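Local coordinates for putative cell filamentation protein (Bartonella quintana, PDB 4LU4) that is a Fic-domain protein, probably delivered into host cells as a VirB-translocated effector, where it may modify target proteins by transferring AMP or a related group, at residues Tyr176-Ser181 against Glu209-Pro214; Glu144-Leu149 against Arg161-Phe166; Lys185-Tyr190 against Met204-Glu209; Asn129-Ser134 against Gly171-Tyr176. One frame throughout, in Å; residues are numbered along the deposited sequence.

Interaction 2 is the core contact. It joins helices 135-152 and 159-173 through buried aliphatic and aromatic groups and one stacked amide. Interactions 1 and 3 are partly buried and share helix 202-211. The first combines backbone bonds, two of them between strands, with the packing of I211 on I178 and F180. The third pairs a salt bridge at the surface with sulfur and leucine packing inside. Interaction 4 lies at the surface and relies on backbone carbonyls, a tyrosine hydroxyl and a water. F146 ties interaction 2 to interaction 3, since its ring meets M188, M204 and F208. F180 brings interaction 1 into the same cluster. Y176 belongs to both interaction 1 and interaction 4. Interactions 2 and 4 both use helix 159-173 but do not touch.

Interaction 1: residues Tyr176-Ser181 against Glu209-Pro214; sequences YKIDFS and EDITHP
I211 packs against I178 and F180, and this is the tight end of the contact. I211 CD1 lies over one face of the F180 ring, a CH-pi contact 3.7 Å from the ring centroid. I211 CD1 is also 3.6 Å from I178 CG2. I211 CG1 sits between its own N and carbonyl carbon; with chi1 70° and the chain extended beyond, CD1 reaches both partners. I178 CD1 lies beside T212, 3.7 Å from T212 OG1, while that hydroxyl bonds back to F208 O. F138 of helix 135-152 packs on both I178 and T212. K177 and H213 point to the other face of the sheet, the looser side. The K177 chain leads away from the partner strand into the exposed side. H213 stays near its own segment, with NE2 2.9 Å from D210 O. Three backbone bonds hold the segments: K177 N to H213 O (2.8 Å), H213 N to K177 O (3.0 Å) and D179 N to I211 O (2.9 Å, 165° at the hydrogen). D179 OD1 accepts from S181 N, an Asx turn, and also from S181 OG. Helix 202-211 thus runs straight into a strand of a small two-stranded antiparallel sheet.

Interaction 2: residues Glu144-Leu149 against Arg161-Phe166; sequences EVFTAL and RTQRMF
Helix segments 144-149 and 161-166 run nearly antiparallel, at 155° with axes 10.4 Å apart, and are nearest at L149 and Q163, whose CA atoms are 6.7 Å apart. Q163 reaches across with an extended chain, its CG roughly anti to the backbone N (chi1 156°). Its amide lies flat on the F146 ring, with the two planes only 4° apart. NE2 of Q163 sits 3.3 Å above the ring plane, over its centre. Q163 NE2 is 3.0 Å from F146 O, but that bond is bent and weak. The stronger partner of Q163 NE2 is D150 OD1, one turn beyond F146. Together these contacts hold the amide flat in a buried place. L149 and Q163 slide past each other in opposite directions. L149 CD1 comes 3.6 Å from F166 CD1, meeting the ring obliquely. V145 CG1 joins from the same helix, 3.9 Å from F166 CE1. L120 of helix 112-126 touches V145 and L149, and L62 of helix 59-70 touches F166. The sequence HPFRKGNGR, which corresponds to the Fic signature, fills the loop between the two helices and the first turn of helix 159-173, as far as R161. This pairing is the helical core of the Fic fold, set around its signature motif.

Interaction 3: residues Lys185-Tyr190 against Met204-Glu209; sequences KERMTY and MKDLFE
R187 stretches across to D206, and the two side chains cross at about a right angle. The arginine chain is extended from CG to NE, with CG anti to the backbone N (chi1 -154°), which carries the guanidinium across to D206 and the backbone of L207. NH2 of R187 is 2.8 Å from D206 OD2, a salt bridge. The guanidinium and carboxylate planes are 40° apart, so the two groups are not coplanar. One face of the guanidinium rests over L207, with R187 CZ 4.0 Å from L207 CA. NH1 of R187 makes a second salt bridge, to D210, one turn further along. The cation is thus held between two acidic groups on one helix, which probably favours their charged forms. Helices 185-197 and 202-211 follow each other in the chain and form a roughly antiparallel helical hairpin, their N-to-C directions 140° apart in these segments, with axes 10.1 Å apart. On the inner side of M188, the bend at chi2 sets SD beside L207 CD1, and the bend at chi3 turns CE toward L207 CD2. The two side chains cross at about a right angle, with M188 SD 3.9 Å from L207 CD1 and M188 CE 4.0 Å from L207 CD2. M204, also bent, approaches M188 obliquely, M204 CE lying 4.2 Å from M188 SD. F146 of helix 135-152 packs against both methionines, and I183 touches L207.

Interaction 4: residues Asn129-Ser134 against Gly171-Tyr176; sequences NLQGLS and GQAAGY
Y176 reaches the 129-134 loop with its hydroxyl, Y176 OH, which donates to L133 O at 2.7 Å. The acceptor lies at the ring edge, in the ring plane. Seen from L133, the donor is tilted 17° from the carbonyl plane. A water makes the second link: it accepts from G132 N at 2.9 Å and donates to A174 O at 2.7 Å. Next to it, Q131 lays its chain along the helix end. Q131 CG is 3.5 Å from A173 O, and Q131 NE2 is 3.6 Å from A173 CB. These are packing contacts, not hydrogen bonds. L130 O faces A174 CB and is buried here with no polar partner in the model. The next shell fixes the backbone. G175 has positive phi (95°) and ends helix 159-173 in a Schellman motif. Y176 N and A174 N both bond to G171 O, from opposite faces of its plane, and G175 N bonds to Q172 O. That turn carries Y176 toward the loop. On the other segment, S134 is the N-cap of helix 135-152, its OG accepting from E137 N. L130 packs inward on L124, F138 and L170, and the Y176 ring meets F138. The contact therefore ties the linker between helices 112-126 and 135-152 to the end of helix 159-173, just where the chain enters strand 176-178.

Interaction 1: residues Tyr176-Ser181 against Glu209-Pro214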
# COMPACT_ATOMS: atom_id res chain seq x y z
N TYR A 176 4.73 2.76 -17.52
CA TYR A 176 5.52 3.71 -16.72
C TYR A 176 6.23 3.07 -15.52
O TYR A 176 5.65 2.23 -14.83
CB TYR A 176 4.62 4.83 -16.16
CG TYR A 176 3.87 5.62 -17.20
CD1 TYR A 176 4.56 6.48 -18.09
CD2 TYR A 176 2.48 5.53 -17.30
CE1 TYR A 176 3.89 7.20 -19.05
CE2 TYR A 176 1.78 6.25 -18.29
CZ TYR A 176 2.51 7.07 -19.13
OH TYR A 176 1.86 7.76 -20.07
N LYS A 177 7.46 3.50 -15.26
CA LYS A 177 8.12 3.16 -14.02
C LYS A 177 7.78 4.18 -12.96
O LYS A 177 8.05 5.37 -13.15
CB LYS A 177 9.63 3.21 -14.21
CG LYS A 177 10.42 2.70 -13.00
CD LYS A 177 11.92 2.89 -13.31
CE LYS A 177 12.78 3.07 -12.06
NZ LYS A 177 14.05 2.31 -12.26
N ILE A 178 7.22 3.71 -11.85
CA ILE A 178 6.91 4.57 -10.71
C ILE A 178 8.02 4.32 -9.71
O ILE A 178 8.12 3.24 -9.16
CB ILE A 178 5.53 4.24 -10.08
CG1 ILE A 178 4.48 4.17 -11.18
CG2 ILE A 178 5.11 5.29 -9.03
CD1 ILE A 178 4.34 5.42 -12.03
N ASP A 179 8.83 5.35 -9.48
CA ASP A 179 10.00 5.22 -8.65
C ASP A 179 10.01 6.08 -7.39
O ASP A 179 10.49 7.22 -7.36
CB ASP A 179 11.20 5.55 -9.53
CG ASP A 179 12.54 5.14 -8.84
OD1 ASP A 179 12.49 4.74 -7.67
OD2 ASP A 179 13.60 5.32 -9.49
N PHE A 180 9.59 5.46 -6.30
CA PHE A 180 9.44 6.15 -5.02
C PHE A 180 10.78 6.43 -4.35
O PHE A 180 10.83 7.29 -3.50
CB PHE A 180 8.53 5.36 -4.08
CG PHE A 180 7.07 5.37 -4.50
CD1 PHE A 180 6.24 6.41 -4.10
CD2 PHE A 180 6.49 4.26 -5.19
CE1 PHE A 180 4.90 6.43 -4.44
CE2 PHE A 180 5.12 4.28 -5.57
CZ PHE A 180 4.36 5.40 -5.22
N SER A 181 11.86 5.77 -4.79
CA SER A 181 13.18 6.04 -4.28
C SER A 181 13.67 7.45 -4.63
O SER A 181 14.59 7.90 -4.02
CB SER A 181 14.21 5.00 -4.80
OG SER A 181 14.52 5.18 -6.18
N GLU A 209 4.53 13.51 -10.73
CA GLU A 209 5.22 13.93 -11.95
C GLU A 209 6.71 13.69 -11.85
O GLU A 209 7.40 13.40 -12.85
CB GLU A 209 4.98 15.42 -12.21
CG GLU A 209 3.59 15.71 -12.72
CD GLU A 209 3.51 17.12 -13.22
OE1 GLU A 209 4.44 17.92 -12.94
OE2 GLU A 209 2.51 17.42 -13.89
N ASP A 210 7.23 13.84 -10.64
CA ASP A 210 8.65 13.55 -10.39
C ASP A 210 8.98 12.06 -10.35
O ASP A 210 10.14 11.69 -10.53
CB ASP A 210 9.04 14.15 -9.04
CG ASP A 210 9.19 15.66 -9.11
OD1 ASP A 210 9.12 16.16 -10.25
OD2 ASP A 210 9.26 16.32 -8.04
N ILE A 211 8.00 11.20 -10.02
CA ILE A 211 8.28 9.74 -9.97
C ILE A 211 7.74 8.86 -11.08
O ILE A 211 8.03 7.66 -11.04
CB ILE A 211 7.90 9.06 -8.59
CG1 ILE A 211 6.42 8.98 -8.38
CG2 ILE A 211 8.54 9.81 -7.45
CD1 ILE A 211 6.06 8.21 -7.11
N THR A 212 7.01 9.43 -12.05
CA THR A 212 6.46 8.72 -13.18
C THR A 212 7.31 8.87 -14.47
O THR A 212 7.34 9.95 -15.06
CB THR A 212 5.01 9.24 -13.46
OG1 THR A 212 4.23 9.12 -12.27
CG2 THR A 212 4.35 8.50 -14.60
N HIS A 213 7.96 7.78 -14.92
CA HIS A 213 8.95 7.82 -16.03
C HIS A 213 8.59 6.82 -17.11
O HIS A 213 8.34 5.65 -16.79
CB HIS A 213 10.36 7.58 -15.48
CG HIS A 213 10.72 8.58 -14.43
ND1 HIS A 213 11.20 9.84 -14.75
CD2 HIS A 213 10.50 8.58 -13.10
CE1 HIS A 213 11.29 10.55 -13.66
NE2 HIS A 213 10.87 9.82 -12.64
N PRO A 214 8.50 7.27 -18.37
CA PRO A 214 8.04 6.48 -19.52
C PRO A 214 9.05 5.37 -19.67
O PRO A 214 10.24 5.65 -19.46
CB PRO A 214 7.99 7.51 -20.69
CG PRO A 214 8.90 8.65 -20.25
CD PRO A 214 8.78 8.68 -18.75

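Interaction 2: residues Glu144-Leu149 against Arg161-Phe166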
# COMPACT_ATOMS: atom_id res chain seq x y z
N GLU A 144 -4.23 10.90 -7.24
CA GLU A 144 -5.53 10.74 -6.64
C GLU A 144 -5.75 9.32 -6.09
O GLU A 144 -6.32 9.17 -5.01
CB GLU A 144 -6.65 11.07 -7.63
CG GLU A 144 -6.70 12.56 -7.90
CD GLU A 144 -7.73 12.95 -8.91
OE1 GLU A 144 -8.47 12.09 -9.47
OE2 GLU A 144 -7.74 14.14 -9.17
N VAL A 145 -5.34 8.32 -6.87
CA VAL A 145 -5.34 6.94 -6.42
C VAL A 145 -4.54 6.79 -5.14
O VAL A 145 -5.00 6.07 -4.20
CB VAL A 145 -4.76 5.95 -7.47
CG1 VAL A 145 -4.80 4.54 -6.96
CG2 VAL A 145 -5.50 6.01 -8.80
N PHE A 146 -3.35 7.38 -5.10
CA PHE A 146 -2.45 7.22 -3.94
C PHE A 146 -3.12 7.82 -2.68
O PHE A 146 -3.06 7.23 -1.64
CB PHE A 146 -1.06 7.84 -4.21
CG PHE A 146 -0.07 7.64 -3.15
CD1 PHE A 146 -0.03 8.49 -2.06
CD2 PHE A 146 0.81 6.61 -3.20
CE1 PHE A 146 0.87 8.29 -1.02
CE2 PHE A 146 1.77 6.40 -2.17
CZ PHE A 146 1.81 7.26 -1.11
N THR A 147 -3.78 8.94 -2.84
CA THR A 147 -4.48 9.63 -1.77
C THR A 147 -5.69 8.82 -1.25
O THR A 147 -5.88 8.77 -0.01
CB THR A 147 -4.95 11.03 -2.25
OG1 THR A 147 -3.79 11.87 -2.31
CG2 THR A 147 -5.92 11.65 -1.27
N ALA A 148 -6.43 8.17 -2.17
CA ALA A 148 -7.52 7.28 -1.82
C ALA A 148 -6.99 6.14 -0.95
O ALA A 148 -7.61 5.80 0.05
CB ALA A 148 -8.23 6.69 -3.06
N LEU A 149 -5.84 5.57 -1.33
CA LEU A 149 -5.27 4.45 -0.59
C LEU A 149 -4.77 4.89 0.80
O LEU A 149 -4.83 4.06 1.74
CB LEU A 149 -4.10 3.79 -1.37
CG LEU A 149 -4.51 2.98 -2.59
CD1 LEU A 149 -3.30 2.61 -3.43
CD2 LEU A 149 -5.30 1.71 -2.14
N ARG A 161 4.23 0.09 2.04
CA ARG A 161 4.85 -0.72 0.99
C ARG A 161 3.86 -1.40 0.05
O ARG A 161 4.13 -1.55 -1.14
CB ARG A 161 5.72 -1.81 1.61
CG ARG A 161 7.05 -1.33 2.12
CD ARG A 161 7.58 -2.29 3.18
NE ARG A 161 8.92 -1.91 3.58
CZ ARG A 161 9.21 -0.88 4.37
NH1 ARG A 161 8.24 -0.13 4.89
NH2 ARG A 161 10.49 -0.60 4.66
N THR A 162 2.71 -1.79 0.60
CA THR A 162 1.61 -2.36 -0.16
C THR A 162 1.06 -1.36 -1.16
O THR A 162 0.86 -1.66 -2.37
CB THR A 162 0.50 -2.88 0.78
OG1 THR A 162 1.03 -3.95 1.61
CG2 THR A 162 -0.61 -3.46 -0.02
N GLN A 163 0.82 -0.17 -0.66
CA GLN A 163 0.29 0.90 -1.49
C GLN A 163 1.26 1.33 -2.62
O GLN A 163 0.81 1.55 -3.74
CB GLN A 163 -0.05 2.07 -0.57
CG GLN A 163 -0.09 3.44 -1.19
CD GLN A 163 -0.15 4.52 -0.12
OE1 GLN A 163 0.65 4.53 0.80
NE2 GLN A 163 -1.09 5.44 -0.25
N ARG A 164 2.55 1.47 -2.30
CA ARG A 164 3.59 1.82 -3.29
C ARG A 164 3.67 0.76 -4.39
O ARG A 164 3.71 1.08 -5.61
CB ARG A 164 4.97 2.00 -2.65
CG ARG A 164 5.18 3.32 -1.86
CD ARG A 164 6.59 3.21 -1.18
NE ARG A 164 6.31 3.57 0.11
CZ ARG A 164 6.59 3.00 1.23
NH1 ARG A 164 7.49 2.06 1.40
NH2 ARG A 164 6.03 3.58 2.23
N MET A 165 3.62 -0.49 -3.97
CA MET A 165 3.63 -1.59 -4.91
C MET A 165 2.38 -1.58 -5.82
O MET A 165 2.54 -1.74 -7.03
CB MET A 165 3.83 -3.00 -4.25
CG MET A 165 3.91 -4.08 -5.31
SD MET A 165 5.29 -3.94 -6.47
CE MET A 165 6.67 -4.29 -5.42
N PHE A 166 1.22 -1.36 -5.26
CA PHE A 166 -0.02 -1.17 -6.08
C PHE A 166 0.22 -0.10 -7.16
O PHE A 166 -0.06 -0.32 -8.37
CB PHE A 166 -1.18 -0.85 -5.15
CG PHE A 166 -2.56 -0.71 -5.79
CD1 PHE A 166 -2.95 0.47 -6.36
CD2 PHE A 166 -3.49 -1.75 -5.69
CE1 PHE A 166 -4.24 0.65 -6.86
CE2 PHE A 166 -4.77 -1.60 -6.17
CZ PHE A 166 -5.15 -0.41 -6.80

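Interaction 3: residues Lys185-Tyr190 against Met204-Glu209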
# COMPACT_ATOMS: atom_id res chain seq x y z
N LYS A 185 11.05 10.74 2.35
CA LYS A 185 10.01 10.53 3.37
C LYS A 185 9.28 11.81 3.79
O LYS A 185 8.06 11.77 3.90
CB LYS A 185 10.61 9.85 4.61
CG LYS A 185 9.83 10.02 5.91
CD LYS A 185 9.76 8.73 6.74
CE LYS A 185 9.02 7.63 5.98
NZ LYS A 185 8.10 6.87 6.89
N GLU A 186 10.04 12.90 4.02
CA GLU A 186 9.48 14.19 4.48
C GLU A 186 8.55 14.77 3.42
O GLU A 186 7.54 15.43 3.72
CB GLU A 186 10.56 15.25 4.78
CG GLU A 186 11.05 15.44 6.21
CD GLU A 186 12.13 16.56 6.31
OE1 GLU A 186 12.79 16.88 5.30
OE2 GLU A 186 12.34 17.15 7.40
N ARG A 187 8.95 14.61 2.18
CA ARG A 187 8.14 15.03 1.06
C ARG A 187 6.82 14.25 0.93
O ARG A 187 5.75 14.84 0.70
CB ARG A 187 8.90 14.99 -0.27
CG ARG A 187 8.30 16.01 -1.25
CD ARG A 187 8.96 15.91 -2.60
NE ARG A 187 8.09 16.44 -3.65
CZ ARG A 187 8.41 16.42 -4.93
NH1 ARG A 187 9.56 15.89 -5.30
NH2 ARG A 187 7.59 16.90 -5.83
N MET A 188 6.92 12.92 0.99
CA MET A 188 5.74 12.07 0.95
C MET A 188 4.75 12.39 2.12
O MET A 188 3.55 12.48 1.92
CB MET A 188 6.20 10.60 1.02
CG MET A 188 5.03 9.66 1.02
SD MET A 188 4.01 10.02 -0.41
CE MET A 188 4.96 9.02 -1.54
N THR A 189 5.28 12.62 3.31
CA THR A 189 4.43 13.04 4.44
C THR A 189 3.77 14.38 4.17
O THR A 189 2.61 14.52 4.35
CB THR A 189 5.23 13.08 5.77
OG1 THR A 189 5.72 11.78 6.06
CG2 THR A 189 4.34 13.56 6.92
N TYR A 190 4.51 15.36 3.69
CA TYR A 190 3.94 16.66 3.37
C TYR A 190 2.83 16.52 2.35
O TYR A 190 1.77 17.09 2.53
CB TYR A 190 5.02 17.69 2.87
CG TYR A 190 4.48 18.92 2.16
CD1 TYR A 190 3.77 19.92 2.84
CD2 TYR A 190 4.70 19.11 0.80
CE1 TYR A 190 3.30 21.03 2.17
CE2 TYR A 190 4.25 20.24 0.15
CZ TYR A 190 3.53 21.17 0.84
OH TYR A 190 3.04 22.26 0.16
N MET A 204 0.92 16.29 -4.11
CA MET A 204 0.93 14.86 -4.49
C MET A 204 1.00 14.73 -6.02
O MET A 204 1.68 13.87 -6.51
CB MET A 204 -0.26 14.12 -3.90
CG MET A 204 -0.21 12.58 -3.94
SD MET A 204 1.15 11.89 -3.00
CE MET A 204 0.54 12.13 -1.35
N LYS A 205 0.29 15.61 -6.73
CA LYS A 205 0.43 15.71 -8.17
C LYS A 205 1.91 15.97 -8.61
O LYS A 205 2.44 15.33 -9.51
CB LYS A 205 -0.48 16.79 -8.73
CG LYS A 205 -0.33 16.90 -10.24
CD LYS A 205 -1.26 17.93 -10.84
CE LYS A 205 -0.81 19.40 -10.67
NZ LYS A 205 0.67 19.61 -10.46
N ASP A 206 2.54 16.94 -7.98
CA ASP A 206 3.92 17.29 -8.34
C ASP A 206 4.88 16.16 -8.00
O ASP A 206 5.79 15.88 -8.77
CB ASP A 206 4.37 18.60 -7.66
CG ASP A 206 5.73 19.10 -8.18
OD1 ASP A 206 5.83 19.41 -9.40
OD2 ASP A 206 6.70 19.08 -7.41
N LEU A 207 4.65 15.48 -6.88
CA LEU A 207 5.40 14.27 -6.50
C LEU A 207 5.26 13.18 -7.54
O LEU A 207 6.28 12.65 -8.00
CB LEU A 207 4.94 13.74 -5.17
CG LEU A 207 5.63 12.60 -4.45
CD1 LEU A 207 5.33 12.71 -2.93
CD2 LEU A 207 5.22 11.22 -4.91
N PHE A 208 4.03 12.89 -7.96
CA PHE A 208 3.87 11.85 -9.03
C PHE A 208 4.49 12.21 -10.39
O PHE A 208 4.97 11.31 -11.12
CB PHE A 208 2.43 11.36 -9.13
CG PHE A 208 2.14 10.26 -8.15
CD1 PHE A 208 1.92 10.53 -6.80
CD2 PHE A 208 2.24 8.93 -8.54
CE1 PHE A 208 1.72 9.50 -5.91
CE2 PHE A 208 2.10 7.94 -7.63
CZ PHE A 208 1.85 8.21 -6.31
N GLU A 209 4.53 13.51 -10.73
CA GLU A 209 5.22 13.93 -11.95
C GLU A 209 6.71 13.69 -11.85
O GLU A 209 7.40 13.40 -12.85
CB GLU A 209 4.98 15.42 -12.21
CG GLU A 209 3.59 15.71 -12.72
CD GLU A 209 3.51 17.12 -13.22
OE1 GLU A 209 4.44 17.92 -12.94
OE2 GLU A 209 2.51 17.42 -13.89

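Interaction 4: residues Asn129-Ser134 against Gly171-Tyr176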
# COMPACT_ATOMS: atom_id res chain seq x y z
N ASN A 129 -7.96 1.53 -16.30
CA ASN A 129 -6.83 1.63 -15.42
C ASN A 129 -5.75 2.61 -15.78
O ASN A 129 -4.57 2.32 -15.58
CB ASN A 129 -6.23 0.27 -15.24
CG ASN A 129 -7.19 -0.68 -14.65
OD1 ASN A 129 -8.03 -0.32 -13.80
ND2 ASN A 129 -7.13 -1.88 -15.13
N LEU A 130 -6.13 3.77 -16.30
CA LEU A 130 -5.20 4.80 -16.69
C LEU A 130 -4.28 4.43 -17.87
O LEU A 130 -3.35 5.19 -18.14
CB LEU A 130 -4.33 5.30 -15.48
CG LEU A 130 -5.10 5.50 -14.19
CD1 LEU A 130 -4.14 5.90 -13.09
CD2 LEU A 130 -6.21 6.51 -14.40
N GLN A 131 -4.56 3.33 -18.58
CA GLN A 131 -3.82 2.95 -19.83
C GLN A 131 -4.22 3.88 -20.96
O GLN A 131 -5.34 4.29 -21.03
CB GLN A 131 -4.05 1.46 -20.20
CG GLN A 131 -3.29 0.54 -19.25
CD GLN A 131 -3.88 -0.85 -18.98
OE1 GLN A 131 -4.48 -1.49 -19.84
NE2 GLN A 131 -3.69 -1.32 -17.73
N GLY A 132 -3.26 4.29 -21.79
CA GLY A 132 -3.48 5.20 -22.90
C GLY A 132 -3.44 6.70 -22.59
O GLY A 132 -3.92 7.49 -23.35
N LEU A 133 -2.92 7.09 -21.46
CA LEU A 133 -2.91 8.48 -21.09
C LEU A 133 -1.49 8.97 -21.18
O LEU A 133 -0.60 8.18 -21.00
CB LEU A 133 -3.36 8.61 -19.64
CG LEU A 133 -4.76 8.22 -19.23
CD1 LEU A 133 -4.84 8.35 -17.71
CD2 LEU A 133 -5.79 9.05 -19.98
N SER A 134 -1.29 10.26 -21.42
CA SER A 134 0.01 10.94 -21.31
C SER A 134 0.65 10.74 -19.95
O SER A 134 0.01 10.34 -18.97
CB SER A 134 -0.10 12.46 -21.58
OG SER A 134 -0.78 13.19 -20.54
N GLY A 171 1.16 1.57 -12.72
CA GLY A 171 2.03 2.24 -13.67
C GLY A 171 2.59 1.31 -14.76
O GLY A 171 2.55 1.62 -15.96
N GLN A 172 3.12 0.18 -14.32
CA GLN A 172 3.80 -0.74 -15.17
C GLN A 172 2.89 -1.24 -16.28
O GLN A 172 3.31 -1.35 -17.47
CB GLN A 172 4.37 -1.89 -14.32
CG GLN A 172 4.93 -3.06 -15.08
CD GLN A 172 5.39 -4.17 -14.13
OE1 GLN A 172 4.67 -4.60 -13.26
NE2 GLN A 172 6.65 -4.55 -14.26
N ALA A 173 1.66 -1.51 -15.89
CA ALA A 173 0.62 -1.92 -16.85
C ALA A 173 0.30 -0.83 -17.85
O ALA A 173 -0.23 -1.13 -18.93
CB ALA A 173 -0.61 -2.32 -16.13
N ALA A 174 0.62 0.43 -17.53
CA ALA A 174 0.42 1.52 -18.45
C ALA A 174 1.70 1.94 -19.15
O ALA A 174 1.66 2.91 -19.94
CB ALA A 174 -0.18 2.72 -17.73
N GLY A 175 2.80 1.23 -18.91
CA GLY A 175 4.06 1.56 -19.59
C GLY A 175 5.00 2.48 -18.81
O GLY A 175 6.01 2.87 -19.37
N TYR A 176 4.73 2.76 -17.52
CA TYR A 176 5.52 3.71 -16.72
C TYR A 176 6.23 3.07 -15.52
O TYR A 176 5.65 2.23 -14.83
CB TYR A 176 4.62 4.83 -16.16
CG TYR A 176 3.87 5.62 -17.20
CD1 TYR A 176 4.56 6.48 -18.09
CD2 TYR A 176 2.48 5.53 -17.30
CE1 TYR A 176 3.89 7.20 -19.05
CE2 TYR A 176 1.78 6.25 -18.29
CZ TYR A 176 2.51 7.07 -19.13
OH TYR A 176 1.86 7.76 -20.07
O HOH W 1 -0.48 4.01 -21.11